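Local coordinates for protein glycerophosphodiester phosphodiesterase (Thermotoga maritima, PDB 1O1Z) that belongs to the glycerophosphodiester phosphodiesterase family and is built on a TIM-barrel fold, at residues I14-R19 against D103-I108; K35-E38 against G43-L46; G54-S59 against D117-I122; A77-L82 against I90-E95; E161-R166 against R192-K197. All coordinates share one frame; numbering follows the deposited sequence. Where two conformers were deposited one is given.

Interaction 1 (I14-R19 against D103-I108); sequences IVLGHR and DKIINI
Strands 14-18 and 105-110 are the two flanks of strand 43-50 in the parallel barrel, and Ile-14, Leu-16, Ile-105 and Asn-107 meet over its inner surface. The axes of the short strand segments pass 8.4 Å apart and diverge by 53°, in keeping with two barrel strands separated by a third, to which both are hydrogen-bonded; between themselves they meet only through side chains.

Leu-16 is the central piece, one methyl going to each of two residues on the other strand. Its CD2 lies 4.0 Å from CG2 of Ile-105, while its CD1 reaches CB of Asn-107 at 3.9 Å. Toward the N-terminal end of both strands, CG2 of Ile-14 meets CD1 of Ile-105 at 4.0 Å. Ile-105 can serve both partners because its CG1-CD1 arm is extended (chi2 167°): the arm goes to Ile-14, and the CG2 branch stays beside Leu-16. In each of the three pairs the side chains cross at about a right angle.

Asn-107 offers Leu-16 only its aliphatic CB. Its amide nitrogen ND2 is bound instead by the carbonyl oxygen of Ile-130 and the hydroxyl of Ser-132, both on the next strand, 129-133. The contact is thus purely apolar between its two strands, and the amide nitrogen of Asn-107 finds its partners on strand 129-133 instead of on strand 14-18.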
# COMPACT_ATOMS: atom_id res chain seq x y z
N ILE A 14 -6.10 4.92 11.02
CA ILE A 14 -5.61 5.55 9.80
C ILE A 14 -6.37 4.96 8.62
O ILE A 14 -6.40 3.74 8.48
CB ILE A 14 -4.13 5.26 9.64
CG1 ILE A 14 -3.31 5.99 10.72
CG2 ILE A 14 -3.61 5.65 8.26
CD1 ILE A 14 -1.87 5.51 10.80
N VAL A 15 -6.96 5.81 7.79
CA VAL A 15 -7.70 5.36 6.61
C VAL A 15 -6.88 5.69 5.36
O VAL A 15 -6.63 6.87 5.08
CB VAL A 15 -9.09 5.99 6.51
CG1 VAL A 15 -9.75 5.58 5.20
CG2 VAL A 15 -9.94 5.61 7.72
N LEU A 16 -6.51 4.66 4.60
CA LEU A 16 -5.79 4.83 3.34
C LEU A 16 -6.66 4.38 2.19
O LEU A 16 -7.23 3.30 2.26
CB LEU A 16 -4.50 4.03 3.31
CG LEU A 16 -3.45 4.30 4.40
CD1 LEU A 16 -2.19 3.44 4.16
CD2 LEU A 16 -3.10 5.78 4.48
N GLY A 17 -6.71 5.18 1.14
CA GLY A 17 -7.44 4.82 -0.07
C GLY A 17 -6.65 3.86 -0.91
O GLY A 17 -5.56 4.19 -1.38
N HIS A 18 -7.18 2.66 -1.11
CA HIS A 18 -6.57 1.59 -1.89
C HIS A 18 -6.55 1.95 -3.36
O HIS A 18 -7.61 2.01 -4.01
CB HIS A 18 -7.38 0.31 -1.68
CG HIS A 18 -6.83 -0.87 -2.40
ND1 HIS A 18 -7.59 -1.62 -3.26
CD2 HIS A 18 -5.59 -1.41 -2.41
CE1 HIS A 18 -6.85 -2.60 -3.76
NE2 HIS A 18 -5.63 -2.49 -3.27
N ARG A 19 -5.36 2.24 -3.88
CA ARG A 19 -5.23 2.79 -5.24
C ARG A 19 -5.99 4.12 -5.37
O ARG A 19 -6.53 4.47 -6.42
CB ARG A 19 -5.67 1.76 -6.27
CG ARG A 19 -5.13 0.39 -6.04
CD ARG A 19 -5.43 -0.60 -7.14
NE ARG A 19 -5.13 -1.95 -6.70
CZ ARG A 19 -5.58 -3.06 -7.25
NH1 ARG A 19 -6.34 -3.02 -8.33
NH2 ARG A 19 -5.29 -4.23 -6.71
N ASP A 103 1.95 15.95 4.39
CA ASP A 103 1.27 15.64 5.63
C ASP A 103 0.40 14.40 5.53
O ASP A 103 -0.08 13.88 6.55
CB ASP A 103 0.36 16.79 6.04
CG ASP A 103 1.13 18.02 6.42
OD1 ASP A 103 0.88 19.09 5.82
OD2 ASP A 103 2.02 18.02 7.31
N LYS A 104 0.20 13.93 4.31
CA LYS A 104 -0.59 12.71 4.08
C LYS A 104 0.34 11.55 3.84
O LYS A 104 1.45 11.70 3.31
CB LYS A 104 -1.51 12.90 2.87
CG LYS A 104 -2.40 14.11 2.91
CD LYS A 104 -3.38 14.08 4.03
CE LYS A 104 -4.06 15.45 4.22
NZ LYS A 104 -5.16 15.34 5.18
N ILE A 105 -0.11 10.36 4.21
CA ILE A 105 0.70 9.14 4.09
C ILE A 105 0.59 8.60 2.68
O ILE A 105 -0.52 8.51 2.11
CB ILE A 105 0.19 8.09 5.10
CG1 ILE A 105 0.38 8.63 6.53
CG2 ILE A 105 0.79 6.72 4.88
CD1 ILE A 105 -0.37 7.85 7.58
N ILE A 106 1.71 8.15 2.14
CA ILE A 106 1.69 7.35 0.92
C ILE A 106 2.33 6.00 1.21
O ILE A 106 3.51 5.92 1.57
CB ILE A 106 2.39 8.03 -0.25
CG1 ILE A 106 1.76 9.40 -0.56
CG2 ILE A 106 2.29 7.18 -1.49
CD1 ILE A 106 2.55 10.19 -1.60
N ASN A 107 1.54 4.95 1.09
CA ASN A 107 1.99 3.58 1.23
C ASN A 107 2.31 3.10 -0.17
O ASN A 107 1.43 2.90 -0.97
CB ASN A 107 0.92 2.73 1.90
CG ASN A 107 1.20 1.28 1.89
OD1 ASN A 107 0.25 0.49 1.94
ND2 ASN A 107 2.48 0.89 1.84
N ILE A 108 3.61 2.96 -0.45
CA ILE A 108 4.09 2.53 -1.76
C ILE A 108 4.33 1.04 -1.73
O ILE A 108 5.25 0.58 -1.06
CB ILE A 108 5.41 3.27 -2.09
CG1 ILE A 108 5.22 4.78 -2.10
CG2 ILE A 108 5.99 2.82 -3.41
CD1 ILE A 108 6.51 5.57 -2.09

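Interaction 2 (K35-E38 against G43-L46); sequences KAIE and GVEL
Ala-36 and Ile-37 in the last turn of helix 30-38 press against Gly-43 and Val-44 at the start of strand 43-50. The methyl CB of Ala-36 points at the strand and meets CG1 of Val-44 at 3.9 Å. Val-44 presents this branch because CG1 stands opposite its own carbonyl carbon (chi1 -62°), while CG2 is tucked between the backbone N and C.

Ile-37 works differently. Its CB leaves the helix along the flank of the strand, and it is the end of the chain that makes the contact. CG1 sits beside the backbone N, and a second bend (chi2 -52°) in place of the extended form swings CD1 round to the strand. There CD1 lies 3.9 Å from CA of Gly-43, resting on bare main chain, and 4.2 Å from CG1 of Val-44. CG1 of Val-44 is shared in this way by two consecutive helix residues.

On the outer side of the helix, Lys-35 NZ and Glu-38 OE1 form a weak salt bridge of 3.4 Å, well away from the strand.

The pair completes the beta-alpha-beta unit of strand 14-18, helix 30-38 and strand 43-50. Phe-33, from the same helix, also covers Val-44, and Lys-104 touches Ile-37 from the approach to strand 105-110. Through its backbone, strand 43-50 bonds to Gly-17 along one edge and to Ile-105 and Asn-107 along the other.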
# COMPACT_ATOMS: atom_id res chain seq x y z
N LYS A 35 -8.94 12.66 -4.83
CA LYS A 35 -10.29 12.49 -4.30
C LYS A 35 -10.32 11.75 -2.95
O LYS A 35 -11.18 12.03 -2.12
CB LYS A 35 -11.19 11.78 -5.33
CG LYS A 35 -11.53 12.61 -6.55
CD LYS A 35 -12.52 13.68 -6.22
CE LYS A 35 -12.70 14.63 -7.40
NZ LYS A 35 -13.59 15.75 -7.03
N ALA A 36 -9.38 10.84 -2.73
CA ALA A 36 -9.27 10.17 -1.43
C ALA A 36 -8.93 11.19 -0.36
O ALA A 36 -9.50 11.19 0.71
CB ALA A 36 -8.21 9.08 -1.48
N ILE A 37 -7.98 12.06 -0.66
CA ILE A 37 -7.56 13.09 0.30
C ILE A 37 -8.69 14.10 0.54
O ILE A 37 -8.96 14.49 1.68
CB ILE A 37 -6.26 13.79 -0.19
CG1 ILE A 37 -5.12 12.80 -0.41
CG2 ILE A 37 -5.85 14.91 0.78
CD1 ILE A 37 -4.84 11.88 0.76
N GLU A 38 -9.40 14.47 -0.52
CA GLU A 38 -10.53 15.38 -0.38
C GLU A 38 -11.64 14.80 0.50
O GLU A 38 -12.36 15.53 1.19
CB GLU A 38 -11.10 15.73 -1.75
CG GLU A 38 -10.19 16.58 -2.60
CD GLU A 38 -10.69 16.72 -4.04
OE1 GLU A 38 -11.93 16.73 -4.26
OE2 GLU A 38 -9.84 16.80 -4.96
N GLY A 43 -4.33 9.14 3.86
CA GLY A 43 -3.38 8.93 2.79
C GLY A 43 -3.89 7.95 1.77
O GLY A 43 -5.09 7.68 1.71
N VAL A 44 -2.98 7.40 0.99
CA VAL A 44 -3.32 6.49 -0.09
C VAL A 44 -2.32 5.37 -0.15
O VAL A 44 -1.21 5.52 0.34
CB VAL A 44 -3.36 7.21 -1.45
CG1 VAL A 44 -4.43 8.31 -1.50
CG2 VAL A 44 -1.99 7.81 -1.82
N GLU A 45 -2.73 4.25 -0.71
CA GLU A 45 -1.85 3.14 -1.06
C GLU A 45 -1.78 3.10 -2.57
O GLU A 45 -2.79 3.32 -3.27
CB GLU A 45 -2.39 1.83 -0.47
CG GLU A 45 -1.58 0.59 -0.73
CD GLU A 45 -1.79 -0.06 -2.10
OE1 GLU A 45 -2.83 0.18 -2.75
OE2 GLU A 45 -0.88 -0.83 -2.53
N LEU A 46 -0.60 2.79 -3.10
CA LEU A 46 -0.43 2.68 -4.54
C LEU A 46 0.65 1.67 -4.87
O LEU A 46 1.38 1.24 -3.99
CB LEU A 46 -0.13 4.05 -5.13
CG LEU A 46 1.09 4.81 -4.62
CD1 LEU A 46 2.39 4.27 -5.22
CD2 LEU A 46 0.96 6.29 -4.91

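Interaction 3 (G54-S59 against D117-I122); sequences GKVVVS and DAVLEI
This is a small apolar strand-to-helix contact, in which Val-56 of the short strand 56-58 fits against Ala-118 and Val-119 of helix 116-123. Strand 56-58 pairs antiparallel with the far part of barrel strand 43-50, so the helix that follows strand 105-110 is met here by a hairpin addition to the barrel. The 57 residues between the two segments include the additional helices and strands that, as in relatives of this family, are probably an insertion in the barrel.

Both methyls of Val-56 are used. CG2 comes within 3.7 Å of CB of Ala-118, the tightest approach of the contact, and within 4.0 Å of CG2 of Val-119. CG1 meets that same Val-119 methyl at 3.9 Å, so CG2 of Val-119 lies against the fork of the Val-56 side chain. The two valines cross at about a right angle. In Val-56, CG1 is opposite the backbone N (chi1 -178°), which sets its two branches against neighbouring residues of the helix. At the margin, the carbonyl oxygen of Gly-54 lies 4.4 Å from CB of Ala-118, too far for more than loose contact.

Val-48 of strand 43-50 touches both valines and closes the cluster from the barrel side. The carbonyl oxygen of Val-119 accepts a bond from the hydroxyl of Ser-123, a residue of the sodium site. No polar bond crosses between the segments. Their union rests on branched methyls and one alanine, which demand close fit but impose little direction.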
# COMPACT_ATOMS: atom_id res chain seq x y z
N GLY A 54 13.12 3.21 -17.26
CA GLY A 54 13.61 3.07 -15.90
C GLY A 54 13.00 4.05 -14.92
O GLY A 54 13.58 4.34 -13.85
N LYS A 55 11.83 4.57 -15.27
CA LYS A 55 11.13 5.51 -14.42
C LYS A 55 10.07 4.78 -13.61
O LYS A 55 9.55 3.75 -14.05
CB LYS A 55 10.47 6.61 -15.26
CG LYS A 55 11.42 7.32 -16.25
CD LYS A 55 12.64 7.89 -15.60
CE LYS A 55 13.40 8.81 -16.56
NZ LYS A 55 14.74 9.19 -16.00
N VAL A 56 9.76 5.32 -12.43
CA VAL A 56 8.83 4.69 -11.50
C VAL A 56 7.42 5.11 -11.87
O VAL A 56 7.07 6.30 -11.74
CB VAL A 56 9.12 5.02 -10.05
CG1 VAL A 56 8.14 4.28 -9.15
CG2 VAL A 56 10.54 4.64 -9.69
N VAL A 57 6.65 4.14 -12.36
CA VAL A 57 5.27 4.32 -12.80
C VAL A 57 4.31 3.67 -11.81
O VAL A 57 4.65 2.69 -11.17
CB VAL A 57 5.10 3.68 -14.21
CG1 VAL A 57 3.63 3.52 -14.62
CG2 VAL A 57 5.87 4.54 -15.22
N VAL A 58 3.11 4.21 -11.71
CA VAL A 58 2.09 3.70 -10.79
C VAL A 58 1.15 2.77 -11.57
O VAL A 58 0.36 3.21 -12.41
CB VAL A 58 1.33 4.83 -10.11
CG1 VAL A 58 0.27 4.27 -9.15
CG2 VAL A 58 2.28 5.76 -9.37
N SER A 59 1.25 1.46 -11.33
CA SER A 59 0.40 0.48 -11.97
C SER A 59 0.41 -0.80 -11.15
O SER A 59 1.48 -1.35 -10.90
CB SER A 59 0.90 0.15 -13.38
OG SER A 59 0.05 -0.82 -14.01
N ASP A 117 15.59 0.53 -6.09
CA ASP A 117 16.62 1.58 -5.99
C ASP A 117 16.06 2.93 -6.47
O ASP A 117 16.30 3.97 -5.83
CB ASP A 117 17.86 1.22 -6.77
CG ASP A 117 18.70 0.15 -6.07
OD1 ASP A 117 18.57 -0.06 -4.84
OD2 ASP A 117 19.54 -0.52 -6.68
N ALA A 118 15.33 2.94 -7.59
CA ALA A 118 14.74 4.17 -8.10
C ALA A 118 13.70 4.76 -7.15
O ALA A 118 13.61 5.97 -6.99
CB ALA A 118 14.12 3.92 -9.46
N VAL A 119 12.91 3.91 -6.51
CA VAL A 119 11.92 4.35 -5.55
C VAL A 119 12.63 4.99 -4.35
O VAL A 119 12.21 6.04 -3.89
CB VAL A 119 11.03 3.19 -5.08
CG1 VAL A 119 10.21 3.57 -3.86
CG2 VAL A 119 10.13 2.75 -6.23
N LEU A 120 13.67 4.36 -3.84
CA LEU A 120 14.39 4.89 -2.68
C LEU A 120 15.02 6.25 -3.01
O LEU A 120 14.99 7.14 -2.18
CB LEU A 120 15.41 3.90 -2.16
CG LEU A 120 14.72 2.73 -1.44
CD1 LEU A 120 15.66 1.55 -1.26
CD2 LEU A 120 14.17 3.24 -0.06
N GLU A 121 15.55 6.40 -4.21
CA GLU A 121 16.17 7.66 -4.57
C GLU A 121 15.16 8.79 -4.61
O GLU A 121 15.40 9.87 -4.03
CB GLU A 121 16.92 7.50 -5.91
CG GLU A 121 17.75 8.71 -6.29
CD GLU A 121 18.80 9.07 -5.25
OE1 GLU A 121 19.39 8.16 -4.60
OE2 GLU A 121 19.06 10.29 -5.06
N ILE A 122 14.01 8.57 -5.25
CA ILE A 122 13.01 9.62 -5.38
C ILE A 122 12.36 9.91 -4.03
O ILE A 122 11.89 11.03 -3.77
CB ILE A 122 11.96 9.28 -6.46
CG1 ILE A 122 11.15 10.55 -6.78
CG2 ILE A 122 11.09 8.16 -6.04

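Interaction 4 (A77-L82 against I90-E95); sequences ATVSEL and ITTLKE
Leu-82 and Ile-90 form the close part of this contact, with Ile-90 CG2 lying 3.7 Å from the carbonyl oxygen of Leu-82 and 3.9 Å from its CB. The methyl thus sits on the backbone of helix 79-85, with the leucine side chain beside it. Both residues are buried, and Val-57 of strand 56-58 covers Ile-90 as well.

Farther out, the fit is reduced to a single methyl pair, Val-79 CG1 and Thr-92 CG2, 3.8 Å apart. Thr-92 has two roles. Its OG1 is placed between the backbone N and C (chi1 61°), where it accepts from Glu-95 N at 3.2 Å, and its CG2 is left to face Val-79. In return Glu-95 OE1 accepts from Thr-92 N, using its anti lone pair, which completes a capping box. Thr-78 and Glu-81 make a second box on the exposed flank of the other helix: Glu-81 N reaches Thr-78 OG1 at 3.1 Å, and Thr-78 N meets Glu-81 OE1 from above the carboxylate plane.

The two segments thus meet through hydrocarbon while each cap closes on itself, and Lys-83, just beyond 77-82, adds polar links to Glu-95 OE1 and Ile-90 O.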
# COMPACT_ATOMS: atom_id res chain seq x y z
N ALA A 77 7.33 -0.15 -22.51
CA ALA A 77 7.00 1.18 -23.02
C ALA A 77 7.65 2.24 -22.14
O ALA A 77 7.77 2.08 -20.92
CB ALA A 77 5.51 1.38 -23.05
N THR A 78 8.05 3.36 -22.76
CA THR A 78 8.51 4.50 -21.98
C THR A 78 7.34 5.20 -21.27
O THR A 78 6.17 5.02 -21.62
CB THR A 78 9.21 5.54 -22.89
OG1 THR A 78 8.23 6.07 -23.81
CG2 THR A 78 10.31 4.90 -23.73
N VAL A 79 7.65 6.03 -20.29
CA VAL A 79 6.60 6.80 -19.63
C VAL A 79 5.75 7.60 -20.64
O VAL A 79 4.52 7.57 -20.59
CB VAL A 79 7.15 7.75 -18.54
CG1 VAL A 79 6.06 8.64 -18.00
CG2 VAL A 79 7.75 6.95 -17.39
N SER A 80 6.41 8.27 -21.58
CA SER A 80 5.70 9.04 -22.60
C SER A 80 4.75 8.14 -23.41
O SER A 80 3.61 8.50 -23.66
CB SER A 80 6.69 9.75 -23.52
OG SER A 80 5.96 10.55 -24.45
N GLU A 81 5.25 6.97 -23.83
CA GLU A 81 4.43 6.01 -24.58
C GLU A 81 3.23 5.53 -23.77
O GLU A 81 2.13 5.43 -24.30
CB GLU A 81 5.29 4.84 -25.02
CG GLU A 81 6.24 5.23 -26.14
CD GLU A 81 7.36 4.24 -26.43
OE1 GLU A 81 7.55 3.25 -25.67
OE2 GLU A 81 8.07 4.46 -27.43
N LEU A 82 3.44 5.27 -22.49
CA LEU A 82 2.36 4.84 -21.60
C LEU A 82 1.31 5.92 -21.43
O LEU A 82 0.12 5.64 -21.43
CB LEU A 82 2.92 4.42 -20.24
CG LEU A 82 3.77 3.15 -20.30
CD1 LEU A 82 4.57 2.97 -19.02
CD2 LEU A 82 2.91 1.93 -20.61
N ILE A 90 -2.24 7.25 -16.81
CA ILE A 90 -1.20 6.63 -16.01
C ILE A 90 -0.31 7.72 -15.46
O ILE A 90 -0.04 8.70 -16.13
CB ILE A 90 -0.40 5.59 -16.80
CG1 ILE A 90 0.38 4.70 -15.83
CG2 ILE A 90 0.49 6.23 -17.82
CD1 ILE A 90 0.99 3.47 -16.54
N THR A 91 0.13 7.56 -14.22
CA THR A 91 0.98 8.53 -13.58
C THR A 91 2.27 7.93 -13.03
O THR A 91 2.46 6.74 -13.05
CB THR A 91 0.17 9.30 -12.50
OG1 THR A 91 0.90 10.45 -12.03
CG2 THR A 91 -0.11 8.49 -11.28
N THR A 92 3.16 8.81 -12.64
CA THR A 92 4.46 8.41 -12.09
C THR A 92 4.47 8.72 -10.61
O THR A 92 3.72 9.55 -10.11
CB THR A 92 5.58 9.17 -12.75
OG1 THR A 92 5.43 10.58 -12.52
CG2 THR A 92 5.53 8.99 -14.30
N LEU A 93 5.37 8.06 -9.89
CA LEU A 93 5.50 8.34 -8.46
C LEU A 93 5.87 9.80 -8.22
O LEU A 93 5.33 10.44 -7.32
CB LEU A 93 6.49 7.36 -7.84
CG LEU A 93 6.66 7.51 -6.34
CD1 LEU A 93 5.31 7.21 -5.63
CD2 LEU A 93 7.76 6.57 -5.85
N LYS A 94 6.78 10.32 -9.04
CA LYS A 94 7.13 11.74 -8.98
C LYS A 94 5.89 12.66 -9.02
O LYS A 94 5.76 13.62 -8.22
CB LYS A 94 8.07 12.09 -10.13
CG LYS A 94 8.36 13.59 -10.32
CD LYS A 94 9.38 13.82 -11.44
CE LYS A 94 9.65 15.31 -11.66
NZ LYS A 94 8.45 16.01 -12.21
N GLU A 95 4.98 12.39 -9.96
CA GLU A 95 3.76 13.19 -10.09
C GLU A 95 2.81 13.06 -8.89
O GLU A 95 2.17 14.03 -8.47
CB GLU A 95 3.04 12.82 -11.40
CG GLU A 95 3.81 13.27 -12.61
CD GLU A 95 3.20 12.84 -13.92
OE1 GLU A 95 2.99 11.62 -14.12
OE2 GLU A 95 2.94 13.72 -14.75

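Interaction 5 (E161-R166 against R192-K197); sequences ENFVER and RSFRKK
Two carboxylates grip NH2 of Arg-166: Asp-137 and Asp-140, both on helix 136-142, form salt bridges to it. This fastens helix 160-170 to the preceding helix, and on its other flank the same helix meets helix 185-196 through an apolar patch of Phe-163, Val-164 and Phe-194.

Phe-194 is the side chain that reaches across. Its CB points at the opposite helix, and CG stands opposite the carbonyl carbon (chi1 -70°), which carries the ring over to Val-164. The edge of the ring is turned to the backbone there, with CA of Val-164 in the ring plane and 3.9 Å from CZ. CZ is also 3.9 Å from the methyl CG2 of Val-164, which comes in at a slant. Next to CZ in the ring, CE2 of Phe-194 lies 4.1 Å from CE2 of Phe-163, and the two rings approach obliquely without stacking. Phe-163 leaves its helix along the flank and meets Phe-194 through CE2.

Beneath them, Leu-175 of strand 174-178 touches both phenylalanines. At the outer margin, Lys-197 NZ forms a salt bridge with Glu-168, adding a charged link between the helices. Two successive outer helices, packed side by side over the strand that joins them, are what the TIM barrel repeats around its circumference.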
# COMPACT_ATOMS: atom_id res chain seq x y z
N GLU A 161 5.62 -19.47 13.55
CA GLU A 161 6.77 -19.33 14.41
C GLU A 161 7.91 -18.58 13.73
O GLU A 161 8.54 -17.72 14.34
CB GLU A 161 7.26 -20.71 14.89
CG GLU A 161 8.32 -20.63 15.96
CD GLU A 161 8.45 -21.90 16.79
OE1 GLU A 161 7.81 -22.91 16.46
OE2 GLU A 161 9.21 -21.87 17.77
N ASN A 162 8.16 -18.89 12.46
CA ASN A 162 9.21 -18.23 11.72
C ASN A 162 8.87 -16.77 11.49
O ASN A 162 9.74 -15.92 11.50
CB ASN A 162 9.45 -18.94 10.39
CG ASN A 162 10.17 -20.30 10.55
OD1 ASN A 162 10.81 -20.58 11.57
ND2 ASN A 162 10.06 -21.13 9.53
N PHE A 163 7.59 -16.48 11.28
CA PHE A 163 7.17 -15.11 11.08
C PHE A 163 7.38 -14.28 12.34
O PHE A 163 7.86 -13.16 12.28
CB PHE A 163 5.74 -15.04 10.62
CG PHE A 163 5.36 -13.69 10.12
CD1 PHE A 163 6.06 -13.09 9.08
CD2 PHE A 163 4.35 -13.02 10.71
CE1 PHE A 163 5.71 -11.82 8.64
CE2 PHE A 163 3.99 -11.75 10.27
CZ PHE A 163 4.68 -11.16 9.26
N VAL A 164 7.01 -14.84 13.49
CA VAL A 164 7.25 -14.15 14.75
C VAL A 164 8.74 -13.87 14.95
O VAL A 164 9.12 -12.78 15.35
CB VAL A 164 6.67 -14.96 15.93
CG1 VAL A 164 7.11 -14.38 17.28
CG2 VAL A 164 5.14 -15.05 15.82
N GLU A 165 9.59 -14.84 14.62
CA GLU A 165 11.04 -14.68 14.74
C GLU A 165 11.52 -13.54 13.83
O GLU A 165 12.31 -12.72 14.23
CB GLU A 165 11.74 -15.99 14.36
CG GLU A 165 11.57 -17.12 15.37
CD GLU A 165 12.08 -18.47 14.86
OE1 GLU A 165 12.60 -18.54 13.72
OE2 GLU A 165 11.95 -19.46 15.61
N ARG A 166 10.99 -13.50 12.60
CA ARG A 166 11.38 -12.47 11.64
C ARG A 166 11.00 -11.08 12.10
O ARG A 166 11.77 -10.15 12.00
CB ARG A 166 10.71 -12.76 10.31
CG ARG A 166 11.19 -11.88 9.21
CD ARG A 166 10.52 -12.23 7.89
NE ARG A 166 11.34 -11.68 6.86
CZ ARG A 166 11.84 -12.31 5.81
NH1 ARG A 166 11.57 -13.58 5.46
NH2 ARG A 166 12.61 -11.61 5.06
N ARG A 192 -1.78 -9.10 18.43
CA ARG A 192 -1.79 -8.29 19.65
C ARG A 192 -0.40 -8.17 20.25
O ARG A 192 -0.03 -7.13 20.78
CB ARG A 192 -2.75 -8.86 20.69
CG ARG A 192 -4.19 -8.67 20.37
CD ARG A 192 -5.09 -9.36 21.35
NE ARG A 192 -6.48 -9.07 21.08
CZ ARG A 192 -7.48 -9.65 21.72
NH1 ARG A 192 -7.23 -10.55 22.67
NH2 ARG A 192 -8.73 -9.32 21.41
N SER A 193 0.37 -9.26 20.21
CA SER A 193 1.72 -9.26 20.77
C SER A 193 2.61 -8.30 20.00
O SER A 193 3.40 -7.56 20.60
CB SER A 193 2.35 -10.68 20.79
OG SER A 193 2.84 -11.09 19.51
N PHE A 194 2.45 -8.29 18.68
CA PHE A 194 3.22 -7.39 17.82
C PHE A 194 2.87 -5.91 18.15
O PHE A 194 3.73 -5.04 18.26
CB PHE A 194 2.91 -7.68 16.34
CG PHE A 194 3.45 -9.01 15.79
CD1 PHE A 194 4.58 -9.60 16.31
CD2 PHE A 194 2.81 -9.61 14.71
CE1 PHE A 194 5.08 -10.81 15.78
CE2 PHE A 194 3.30 -10.80 14.16
CZ PHE A 194 4.43 -11.40 14.70
N ARG A 195 1.58 -5.64 18.30
CA ARG A 195 1.11 -4.28 18.54
C ARG A 195 1.60 -3.76 19.89
O ARG A 195 1.94 -2.58 20.01
CB ARG A 195 -0.41 -4.27 18.49
CG ARG A 195 -1.01 -2.98 18.22
CD ARG A 195 -2.40 -3.15 17.65
NE ARG A 195 -3.01 -1.86 17.50
CZ ARG A 195 -4.18 -1.53 18.02
NH1 ARG A 195 -4.88 -2.39 18.77
NH2 ARG A 195 -4.67 -0.33 17.77
N LYS A 196 1.67 -4.65 20.87
CA LYS A 196 2.16 -4.30 22.21
C LYS A 196 3.62 -3.83 22.15
O LYS A 196 4.03 -2.98 22.95
CB LYS A 196 2.00 -5.50 23.16
CG LYS A 196 2.36 -5.23 24.61
CD LYS A 196 2.04 -6.43 25.50
N LYS A 197 4.37 -4.36 21.20
CA LYS A 197 5.74 -3.91 20.91
C LYS A 197 5.85 -2.63 20.07
O LYS A 197 6.96 -2.14 19.87
CB LYS A 197 6.53 -5.00 20.19
CG LYS A 197 6.94 -6.15 21.03
CD LYS A 197 7.97 -6.99 20.27
CE LYS A 197 9.39 -6.42 20.36
NZ LYS A 197 10.34 -7.12 19.44

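In the fold
From the N terminus, strand 14-18 opens the loop that interaction 1 closes at strand 105-110. Nested inside it are interaction 2, a short local closure from helix 30-38 to strand 43-50, and interaction 4, which joins two helix starts. Interaction 3 crosses interaction 1, since 54-59 lies inside the loop and 117-122 beyond it; it encloses interaction 4, to which strand 56-58 is tied by backbone bonds. Interactions 1, 2 and 3 all reach the sheet around strand 43-50, 3 by way of strand 56-58, which branches from it; 4 lies beyond that strand. Interaction 5 follows in series, its centre about 38 Å from that of interaction 4, and joins two outer helices late in the barrel.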